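Local coordinates for protein iodotyrosine deiodinase (Thermotoga neapolitana, PDB 6TYK) that uses FMN to strip iodide and other halides from halotyrosines such as 3-iodo-L-tyrosine, converting them to tyrosine, at residues V33-P38 / N42-R47; V104-E107 / S113-S116; G122-A127 / V160-G165. All coordinates share one frame; numbering follows the deposited sequence. Where two conformers were deposited one is given.

The three contacts follow one another along the chain within one nitroreductase-type α+β subunit. Contact 1 ties the end of helix 24-35 to strand 46-51, outermost in the sheet within this chain. Contact 2 joins the neighbouring strand 100-107 to the start of helix 113-130, and contact 3 packs the later part of that same helix on strand 156-165. The strands are consecutive in the antiparallel sheet. Centres of contacts 1 and 2 lie about 9 Å apart; that of contact 3 is about 14 Å from each. Contacts 1 and 2 both touch FMN, and all three touch the second subunit: the flavin sites are built where sheet, helices and dimer interface meet.

Contact 1: residues V33-P38 / N42-R47; sequences VANEAP and NAQPWR. With FMN (flavin mononucleotide), chain J.
Trp-46 turns its indole onto the end of helix 24-35, and its NE1 donates to Asn-35 OD1 at 2.9 Å. With CG anti to the backbone N (chi1 -171°), Asn-35 brings its amide to the indole edge. The N-H points almost straight at a lone pair of the amide oxygen (174°), which lies in the indole plane, while the amide stands nearly perpendicular to the ring. Packing is tight around the indole. Ala-34 O sits over one face toward the rim, and the opposite face carries Gln-44 CA and Pro-45 CD, clamping the ring. At the far rim Trp-46 CH2 lies 3.4 Å from Ala-37 O and 4.0 Å from Ala-37 CB. Pro-38 O, 3.7 Å from Trp-46 CH2, is buried with no polar partner.

Toward the partly exposed Asn-42 and Gln-44, the segments make no direct hydrogen bond and waters mediate. One water lies 2.7 Å from Asn-35 OD1 and near Gln-44 OE1; another donates to Ala-37 O and to Asn-42 OD1, each at 2.8 Å. The second subunit closes this side: its Asn-177 accepts from Asn-35 ND2 through O and donates to Gln-44 OE1 through N. Pro-38 and Asn-42 both border the ribityl chain of FMN, Pro-38 CB lying 3.0 Å from FMN O3'. An FMN site shared between two subunits, lined here by this helix-to-strand loop, is characteristic of the dimeric nitroreductase fold.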
loop_
_atom_site.group_PDB
_atom_site.type_symbol
_atom_site.label_atom_id
_atom_site.label_comp_id
_atom_site.label_asym_id
_atom_site.label_seq_id
_atom_site.Cartn_x
_atom_site.Cartn_y
_atom_site.Cartn_z
ATOM N N VAL A 33 4.689 13.366 -0.320
ATOM C CA VAL A 33 4.257 12.595 0.830
ATOM C C VAL A 33 4.484 11.106 0.583
ATOM O O VAL A 33 5.071 10.410 1.410
ATOM C CB VAL A 33 2.790 12.859 1.158
ATOM C CG1 VAL A 33 2.358 11.949 2.286
ATOM C CG2 VAL A 33 2.589 14.331 1.531
ATOM N N ALA A 34 4.038 10.623 -0.572
ATOM C CA ALA A 34 4.176 9.211 -0.903
ATOM C C ALA A 34 5.649 8.799 -0.882
ATOM O O ALA A 34 5.991 7.699 -0.468
ATOM C CB ALA A 34 3.580 8.932 -2.260
ATOM N N ASN A 35 6.509 9.698 -1.339
ATOM C CA ASN A 35 7.925 9.413 -1.469
ATOM C C ASN A 35 8.612 9.195 -0.123
ATOM O O ASN A 35 9.697 8.615 -0.058
ATOM C CB ASN A 35 8.571 10.571 -2.223
ATOM C CG ASN A 35 10.004 10.297 -2.605
ATOM O OD1 ASN A 35 10.298 9.324 -3.299
ATOM N ND2 ASN A 35 10.908 11.187 -2.194
ATOM N N GLU A 36 7.990 9.691 0.941
ATOM C CA GLU A 36 8.479 9.471 2.305
ATOM C C GLU A 36 8.174 8.079 2.847
ATOM O O GLU A 36 8.673 7.705 3.909
ATOM C CB GLU A 36 7.911 10.516 3.266
ATOM C CG GLU A 36 8.478 11.907 3.068
ATOM C CD GLU A 36 9.975 11.948 3.278
ATOM O OE1 GLU A 36 10.474 11.235 4.174
ATOM O OE2 GLU A 36 10.653 12.694 2.545
ATOM N N ALA A 37 7.348 7.325 2.125
ATOM C CA ALA A 37 6.992 5.977 2.543
ATOM C C ALA A 37 8.191 5.058 2.620
ATOM O O ALA A 37 9.201 5.277 1.951
ATOM C CB ALA A 37 5.966 5.388 1.596
ATOM N N PRO A 38 8.076 4.011 3.436
ATOM C CA PRO A 38 9.093 2.963 3.435
ATOM C C PRO A 38 9.021 2.138 2.157
ATOM O O PRO A 38 8.032 2.178 1.429
ATOM C CB PRO A 38 8.716 2.117 4.651
ATOM C CG PRO A 38 7.225 2.288 4.766
ATOM C CD PRO A 38 6.989 3.732 4.389
ATOM N N ASN A 42 14.808 0.299 0.893
ATOM C CA ASN A 42 14.737 1.738 0.637
ATOM C C ASN A 42 14.953 2.072 -0.838
ATOM O O ASN A 42 15.509 3.115 -1.171
ATOM C CB ASN A 42 15.706 2.536 1.526
ATOM C CG ASN A 42 15.398 4.023 1.528
ATOM O OD1 ASN A 42 14.240 4.419 1.457
ATOM N ND2 ASN A 42 16.430 4.851 1.610
ATOM N N ALA A 43 14.511 1.180 -1.716
ATOM C CA ALA A 43 14.703 1.367 -3.149
ATOM C C ALA A 43 13.875 2.523 -3.711
ATOM O O ALA A 43 14.186 3.036 -4.781
ATOM C CB ALA A 43 14.375 0.089 -3.889
ATOM N N GLN A 44 12.805 2.901 -3.008
ATOM C CA GLN A 44 11.893 3.927 -3.508
ATOM C C GLN A 44 11.480 3.584 -4.927
ATOM O O GLN A 44 11.703 4.353 -5.861
ATOM C CB GLN A 44 12.542 5.309 -3.433
ATOM C CG GLN A 44 12.932 5.672 -2.008
ATOM C CD GLN A 44 14.031 6.704 -1.931
ATOM O OE1 GLN A 44 13.883 7.799 -2.428
ATOM N NE2 GLN A 44 15.132 6.360 -1.267
ATOM N N PRO A 45 10.868 2.406 -5.097
ATOM C CA PRO A 45 10.642 1.813 -6.418
ATOM C C PRO A 45 9.440 2.375 -7.169
ATOM O O PRO A 45 9.051 1.786 -8.160
ATOM C CB PRO A 45 10.397 0.346 -6.079
ATOM C CG PRO A 45 9.693 0.404 -4.764
ATOM C CD PRO A 45 10.400 1.524 -4.016
ATOM N N TRP A 46 8.879 3.486 -6.719
ATOM C CA TRP A 46 7.786 4.133 -7.435
ATOM C C TRP A 46 8.310 5.114 -8.467
ATOM O O TRP A 46 9.331 5.774 -8.258
ATOM C CB TRP A 46 6.878 4.871 -6.449
ATOM C CG TRP A 46 7.628 5.530 -5.327
ATOM C CD1 TRP A 46 8.263 6.737 -5.355
ATOM C CD2 TRP A 46 7.830 4.998 -4.011
ATOM N NE1 TRP A 46 8.854 6.990 -4.134
ATOM C CE2 TRP A 46 8.593 5.939 -3.290
ATOM C CE3 TRP A 46 7.420 3.824 -3.367
ATOM C CZ2 TRP A 46 8.953 5.744 -1.956
ATOM C CZ3 TRP A 46 7.794 3.623 -2.047
ATOM C CH2 TRP A 46 8.546 4.579 -1.353
ATOM N N ARG A 47 7.621 5.188 -9.600
ATOM C CA ARG A 47 7.891 6.211 -10.602
ATOM C C ARG A 47 6.555 6.800 -11.013
ATOM O O ARG A 47 5.567 6.081 -11.120
ATOM C CB ARG A 47 8.575 5.628 -11.844
ATOM C CG ARG A 47 9.883 4.913 -11.585
ATOM C CD ARG A 47 11.004 5.867 -11.164
ATOM N NE ARG A 47 12.276 5.158 -11.070
ATOM C CZ ARG A 47 12.695 4.521 -9.984
ATOM N NH1 ARG A 47 11.956 4.517 -8.880
ATOM N NH2 ARG A 47 13.862 3.893 -9.996
HETATM N N1 FMN J . 13.077 -4.227 7.027
HETATM C C2 FMN J . 13.737 -5.291 7.574
HETATM O O2 FMN J . 14.551 -5.080 8.472
HETATM N N3 FMN J . 13.488 -6.570 7.131
HETATM C C4 FMN J . 12.571 -6.793 6.132
HETATM O O4 FMN J . 12.345 -7.945 5.740
HETATM C C4A FMN J . 11.897 -5.710 5.580
HETATM N N5 FMN J . 10.985 -5.918 4.569
HETATM C C5A FMN J . 10.297 -4.844 4.042
HETATM C C6 FMN J . 9.350 -5.066 3.058
HETATM C C7 FMN J . 8.634 -4.014 2.507
HETATM C C7M FMN J . 7.605 -4.313 1.448
HETATM C C8 FMN J . 8.876 -2.727 2.957
HETATM C C8M FMN J . 8.127 -1.566 2.393
HETATM C C9 FMN J . 9.835 -2.496 3.938
HETATM C C9A FMN J . 10.542 -3.553 4.498
HETATM N N10 FMN J . 11.508 -3.339 5.468
HETATM C C10 FMN J . 12.158 -4.418 6.028
HETATM C "C1'" FMN J . 11.799 -1.953 5.958
HETATM C "C2'" FMN J . 12.711 -1.232 4.931
HETATM O "O2'" FMN J . 14.060 -1.691 4.977
HETATM C "C3'" FMN J . 12.649 0.273 5.197
HETATM O "O3'" FMN J . 11.334 0.690 4.886
HETATM C "C4'" FMN J . 13.662 1.096 4.410
HETATM O "O4'" FMN J . 14.973 0.746 4.792
HETATM C "C5'" FMN J . 13.478 2.593 4.636
HETATM O "O5'" FMN J . 13.486 2.863 6.024
HETATM P P FMN J . 13.299 4.367 6.546
HETATM O O1P FMN J . 14.293 5.252 5.822
HETATM O O2P FMN J . 13.591 4.323 8.033
HETATM O O3P FMN J . 11.858 4.793 6.382
HETATM O O HOH W 1 12.316 8.823 -5.046
HETATM O O HOH W 2 11.569 4.224 0.818
#

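Contact 2: residues V104-E107 / S113-S116; sequences VFSE and SRES. With IYR (3-iodo-tyrosine), chain N; FMN (flavin mononucleotide), chain J.
The short connection from a sheet strand into the long helix 113-130 sets Ser-106 and Glu-107 against Ser-113 and Arg-114. No direct hydrogen bond joins the two segments. Instead one water spans the gap, donating to Ser-106 OG at 2.7 Å and lying 2.8 Å from Ser-113 OG. Ser-113 CB comes to 3.0 Å from Glu-107 O, while Ser-113 OG, placed between its backbone N and carbonyl carbon (chi1 52°), lies near the same oxygen at an angle too poor for a bond. Ser-106 OG also meets Arg-114 CG at 4.3 Å, a loose van der Waals approach. Glu-159 unites the pair: its OE2 takes a hydrogen bond from Ser-106 OG and a salt bridge from Arg-114 NE.

Arg-114 bends at chi3 (61°), and a bound 3-iodotyrosine lies over one face of its guanidinium, Arg-114 NH1 coming to 3.4 Å from IYR CG. Glu-115 faces the same ligand, Glu-115 OE2 being weakly bonded to IYR N at 3.4 Å. This copy of iodotyrosine is not stacked on the flavin here: IYR IE is 8.6 Å from FMN C7M. At the next residue, Ser-116 OG lies 3.5 Å from FMN C8M and is held by Tyr-112 O and Gly-40 N. The strand-to-helix connection thus brings the first turn of the helix beside the dimethylbenzene end of the flavin, at the FMN site of a nitroreductase-type dimer.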
loop_
_atom_site.group_PDB
_atom_site.type_symbol
_atom_site.label_atom_id
_atom_site.label_comp_id
_atom_site.label_asym_id
_atom_site.label_seq_id
_atom_site.Cartn_x
_atom_site.Cartn_y
_atom_site.Cartn_z
ATOM N N VAL A 104 1.174 5.363 -12.037
ATOM C CA VAL A 104 2.126 4.970 -11.012
ATOM C C VAL A 104 2.762 3.649 -11.410
ATOM O O VAL A 104 2.064 2.649 -11.638
ATOM C CB VAL A 104 1.438 4.821 -9.637
ATOM C CG1 VAL A 104 2.454 4.425 -8.584
ATOM C CG2 VAL A 104 0.752 6.118 -9.245
ATOM N N PHE A 105 4.089 3.650 -11.518
ATOM C CA PHE A 105 4.819 2.463 -11.924
ATOM C C PHE A 105 5.665 1.924 -10.789
ATOM O O PHE A 105 6.063 2.665 -9.884
ATOM C CB PHE A 105 5.767 2.789 -13.082
ATOM C CG PHE A 105 5.082 3.293 -14.312
ATOM C CD1 PHE A 105 4.665 4.610 -14.407
ATOM C CD2 PHE A 105 4.872 2.451 -15.394
ATOM C CE1 PHE A 105 4.032 5.069 -15.554
ATOM C CE2 PHE A 105 4.246 2.906 -16.544
ATOM C CZ PHE A 105 3.830 4.216 -16.622
ATOM N N SER A 106 5.950 0.629 -10.856
ATOM C CA SER A 106 6.893 0.002 -9.938
ATOM C C SER A 106 8.149 -0.442 -10.677
ATOM O O SER A 106 8.096 -0.897 -11.823
ATOM C CB SER A 106 6.255 -1.191 -9.221
ATOM O OG SER A 106 5.788 -2.162 -10.141
ATOM N N GLU A 107 9.287 -0.283 -10.018
ATOM C CA GLU A 107 10.553 -0.740 -10.561
ATOM C C GLU A 107 10.663 -2.248 -10.367
ATOM O O GLU A 107 10.835 -2.728 -9.245
ATOM C CB GLU A 107 11.698 -0.029 -9.851
ATOM C CG GLU A 107 13.073 -0.414 -10.338
ATOM C CD GLU A 107 14.159 0.354 -9.623
ATOM O OE1 GLU A 107 13.940 0.741 -8.456
ATOM O OE2 GLU A 107 15.227 0.574 -10.231
ATOM N N SER A 113 9.028 -4.635 -4.622
ATOM C CA SER A 113 8.670 -3.427 -5.355
ATOM C C SER A 113 7.165 -3.168 -5.386
ATOM O O SER A 113 6.722 -2.052 -5.114
ATOM C CB SER A 113 9.225 -3.482 -6.784
ATOM O OG SER A 113 8.856 -4.680 -7.440
ATOM N N ARG A 114 6.374 -4.193 -5.692
ATOM C CA ARG A 114 4.938 -3.987 -5.831
ATOM C C ARG A 114 4.290 -3.645 -4.492
ATOM O O ARG A 114 3.463 -2.730 -4.409
ATOM C CB ARG A 114 4.270 -5.216 -6.452
ATOM C CG ARG A 114 4.892 -5.626 -7.790
ATOM C CD ARG A 114 3.953 -6.508 -8.600
ATOM N NE ARG A 114 2.718 -5.800 -8.916
ATOM C CZ ARG A 114 1.556 -6.394 -9.159
ATOM N NH1 ARG A 114 1.462 -7.721 -9.143
ATOM N NH2 ARG A 114 0.489 -5.659 -9.431
ATOM N N GLU A 115 4.654 -4.394 -3.455
ATOM C CA GLU A 115 4.186 -4.111 -2.104
ATOM C C GLU A 115 4.515 -2.683 -1.679
ATOM O O GLU A 115 3.678 -1.964 -1.124
ATOM C CB GLU A 115 4.812 -5.091 -1.117
ATOM C CG GLU A 115 4.328 -6.523 -1.259
ATOM C CD GLU A 115 5.146 -7.364 -2.230
ATOM O OE1 GLU A 115 5.945 -6.820 -3.021
ATOM O OE2 GLU A 115 4.992 -8.601 -2.185
ATOM N N SER A 116 5.745 -2.272 -1.963
ATOM C CA SER A 116 6.205 -0.950 -1.567
ATOM C C SER A 116 5.448 0.151 -2.299
ATOM O O SER A 116 5.063 1.161 -1.705
ATOM C CB SER A 116 7.694 -0.825 -1.840
ATOM O OG SER A 116 8.428 -1.788 -1.098
HETATM N N IYR N . 5.525 -11.468 -3.856
HETATM C CA IYR N . 5.171 -11.498 -5.259
HETATM C CB IYR N . 4.973 -10.130 -5.941
HETATM C CC IYR N . 3.547 -9.716 -5.936
HETATM C CD IYR N . 3.158 -8.606 -5.185
HETATM C CE IYR N . 1.832 -8.177 -5.159
HETATM I IE IYR N . 1.330 -6.554 -4.049
HETATM C CF IYR N . 0.891 -8.896 -5.905
HETATM O OF IYR N . -0.434 -8.576 -5.959
HETATM C CG IYR N . 1.267 -10.022 -6.666
HETATM C CH IYR N . 2.590 -10.424 -6.680
HETATM C C IYR N . 6.219 -12.219 -6.090
HETATM O O IYR N . 6.059 -13.047 -6.993
HETATM O OXT IYR N . 7.493 -11.867 -5.767
HETATM N N1 FMN J . 13.077 -4.227 7.027
HETATM C C2 FMN J . 13.737 -5.291 7.574
HETATM O O2 FMN J . 14.551 -5.080 8.472
HETATM N N3 FMN J . 13.488 -6.570 7.131
HETATM C C4 FMN J . 12.571 -6.793 6.132
HETATM O O4 FMN J . 12.345 -7.945 5.740
HETATM C C4A FMN J . 11.897 -5.710 5.580
HETATM N N5 FMN J . 10.985 -5.918 4.569
HETATM C C5A FMN J . 10.297 -4.844 4.042
HETATM C C6 FMN J . 9.350 -5.066 3.058
HETATM C C7 FMN J . 8.634 -4.014 2.507
HETATM C C7M FMN J . 7.605 -4.313 1.448
HETATM C C8 FMN J . 8.876 -2.727 2.957
HETATM C C8M FMN J . 8.127 -1.566 2.393
HETATM C C9 FMN J . 9.835 -2.496 3.938
HETATM C C9A FMN J . 10.542 -3.553 4.498
HETATM N N10 FMN J . 11.508 -3.339 5.468
HETATM C C10 FMN J . 12.158 -4.418 6.028
HETATM C "C1'" FMN J . 11.799 -1.953 5.958
HETATM C "C2'" FMN J . 12.711 -1.232 4.931
HETATM O "O2'" FMN J . 14.060 -1.691 4.977
HETATM C "C3'" FMN J . 12.649 0.273 5.197
HETATM O "O3'" FMN J . 11.334 0.690 4.886
HETATM C "C4'" FMN J . 13.662 1.096 4.410
HETATM O "O4'" FMN J . 14.973 0.746 4.792
HETATM C "C5'" FMN J . 13.478 2.593 4.636
HETATM O "O5'" FMN J . 13.486 2.863 6.024
HETATM P P FMN J . 13.299 4.367 6.546
HETATM O O1P FMN J . 14.293 5.252 5.822
HETATM O O2P FMN J . 13.591 4.323 8.033
HETATM O O3P FMN J . 11.858 4.793 6.382
HETATM O O HOH W 3 7.469 -4.303 -9.810
#

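Contact 3: residues G122-A127 / V160-G165; sequences GYLLLA and VILPVG
Leu-162 projects from strand 156-165 toward helix 113-130 and is met there by two neighbouring leucines. Its CD2 touches Leu-125 CD2 at 4.0 Å, and its other branch, CD1, lies 4.3 Å from Leu-124 CD1. One methyl of the strand leucine therefore serves each helix leucine, with methyls alone making the contact and no polar bond crossing. Leu-124 starts out facing the strand; Leu-125 leaves the helix more to the side. Its chain, with CG beside the backbone N (chi1 -62°), runs on into CD1, and CD2 is the branch turned off it that meets Leu-162. The backbones stay well separated, Leu-125 CA and Leu-162 CA being 9.4 Å apart.

This is helix-on-sheet packing in the core of the α+β nitroreductase fold, its centre about 5 Å from that of the chain. The next shell fixes the leucines from several directions. On the sheet, Leu-162 rests against Val-104 and is paired through its backbone with Leu-102, whose side chain also supports Leu-124. Helix 24-35 presses on Leu-124 with Ser-30 and Leu-31. Leu-125 packs against Pro-38 of the second subunit, and a bound FMN is about 6 Å from its side chain.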
loop_
_atom_site.group_PDB
_atom_site.type_symbol
_atom_site.label_atom_id
_atom_site.label_comp_id
_atom_site.label_asym_id
_atom_site.label_seq_id
_atom_site.Cartn_x
_atom_site.Cartn_y
_atom_site.Cartn_z
ATOM N N GLY A 122 -1.107 4.262 -0.687
ATOM C CA GLY A 122 -1.898 4.584 0.492
ATOM C C GLY A 122 -1.567 5.963 1.034
ATOM O O GLY A 122 -2.468 6.750 1.309
ATOM N N TYR A 123 -0.272 6.267 1.165
ATOM C CA TYR A 123 0.149 7.607 1.568
ATOM C C TYR A 123 -0.407 8.634 0.589
ATOM O O TYR A 123 -0.940 9.670 0.978
ATOM C CB TYR A 123 1.670 7.731 1.539
ATOM C CG TYR A 123 2.439 7.207 2.734
ATOM C CD1 TYR A 123 2.069 6.044 3.396
ATOM C CD2 TYR A 123 3.577 7.875 3.167
ATOM C CE1 TYR A 123 2.803 5.572 4.470
ATOM C CE2 TYR A 123 4.325 7.411 4.237
ATOM C CZ TYR A 123 3.929 6.264 4.887
ATOM O OH TYR A 123 4.654 5.791 5.953
ATOM N N LEU A 124 -0.237 8.345 -0.694
ATOM C CA LEU A 124 -0.604 9.262 -1.765
ATOM C C LEU A 124 -2.079 9.646 -1.701
ATOM O O LEU A 124 -2.435 10.821 -1.806
ATOM C CB LEU A 124 -0.266 8.619 -3.111
ATOM C CG LEU A 124 -0.041 9.515 -4.321
ATOM C CD1 LEU A 124 0.687 8.726 -5.405
ATOM C CD2 LEU A 124 -1.354 10.058 -4.835
ATOM N N LEU A 125 -2.939 8.657 -1.515
ATOM C CA LEU A 125 -4.375 8.926 -1.475
ATOM C C LEU A 125 -4.763 9.805 -0.293
ATOM O O LEU A 125 -5.631 10.670 -0.417
ATOM C CB LEU A 125 -5.173 7.628 -1.426
ATOM C CG LEU A 125 -4.995 6.702 -2.628
ATOM C CD1 LEU A 125 -5.926 5.501 -2.485
ATOM C CD2 LEU A 125 -5.263 7.434 -3.933
ATOM N N LEU A 126 -4.143 9.572 0.860
ATOM C CA LEU A 126 -4.396 10.432 2.011
ATOM C C LEU A 126 -3.934 11.862 1.752
ATOM O O LEU A 126 -4.607 12.819 2.136
ATOM C CB LEU A 126 -3.742 9.856 3.267
ATOM C CG LEU A 126 -4.401 8.569 3.755
ATOM C CD1 LEU A 126 -3.539 7.883 4.808
ATOM C CD2 LEU A 126 -5.788 8.858 4.286
ATOM N N ALA A 127 -2.791 12.013 1.084
ATOM C CA ALA A 127 -2.277 13.342 0.758
ATOM C C ALA A 127 -3.202 14.082 -0.203
ATOM O O ALA A 127 -3.442 15.283 -0.051
ATOM C CB ALA A 127 -0.854 13.257 0.184
ATOM N N VAL A 160 -1.098 1.267 -11.500
ATOM C CA VAL A 160 -2.416 1.850 -11.342
ATOM C C VAL A 160 -2.468 3.176 -12.078
ATOM O O VAL A 160 -1.448 3.851 -12.221
ATOM C CB VAL A 160 -2.766 2.050 -9.841
ATOM C CG1 VAL A 160 -1.801 3.029 -9.155
ATOM C CG2 VAL A 160 -4.187 2.521 -9.688
ATOM N N ILE A 161 -3.647 3.507 -12.594
ATOM C CA ILE A 161 -3.911 4.816 -13.172
ATOM C C ILE A 161 -4.738 5.558 -12.150
ATOM O O ILE A 161 -5.826 5.108 -11.782
ATOM C CB ILE A 161 -4.718 4.682 -14.474
ATOM C CG1 ILE A 161 -3.903 3.919 -15.524
ATOM C CG2 ILE A 161 -5.161 6.059 -14.990
ATOM C CD1 ILE A 161 -4.744 3.465 -16.700
ATOM N N LEU A 162 -4.231 6.689 -11.682
ATOM C CA LEU A 162 -4.959 7.491 -10.709
ATOM C C LEU A 162 -5.417 8.796 -11.338
ATOM O O LEU A 162 -4.649 9.755 -11.410
ATOM C CB LEU A 162 -4.075 7.818 -9.503
ATOM C CG LEU A 162 -3.649 6.658 -8.614
ATOM C CD1 LEU A 162 -2.496 7.104 -7.730
ATOM C CD2 LEU A 162 -4.802 6.185 -7.751
ATOM N N PRO A 163 -6.668 8.844 -11.803
ATOM C CA PRO A 163 -7.206 10.139 -12.223
ATOM C C PRO A 163 -7.244 11.051 -11.009
ATOM O O PRO A 163 -7.659 10.613 -9.931
ATOM C CB PRO A 163 -8.624 9.803 -12.697
ATOM C CG PRO A 163 -8.600 8.316 -12.951
ATOM C CD PRO A 163 -7.650 7.759 -11.944
ATOM N N VAL A 164 -6.771 12.281 -11.171
ATOM C CA VAL A 164 -6.734 13.235 -10.073
ATOM C C VAL A 164 -7.314 14.562 -10.520
ATOM O O VAL A 164 -7.021 15.047 -11.608
ATOM C CB VAL A 164 -5.299 13.460 -9.564
ATOM C CG1 VAL A 164 -5.284 14.533 -8.467
ATOM C CG2 VAL A 164 -4.718 12.153 -9.041
ATOM N N GLY A 165 -8.147 15.144 -9.671
ATOM C CA GLY A 165 -8.697 16.453 -9.943
ATOM C C GLY A 165 -9.610 16.848 -8.808
ATOM O O GLY A 165 -9.670 16.176 -7.778
#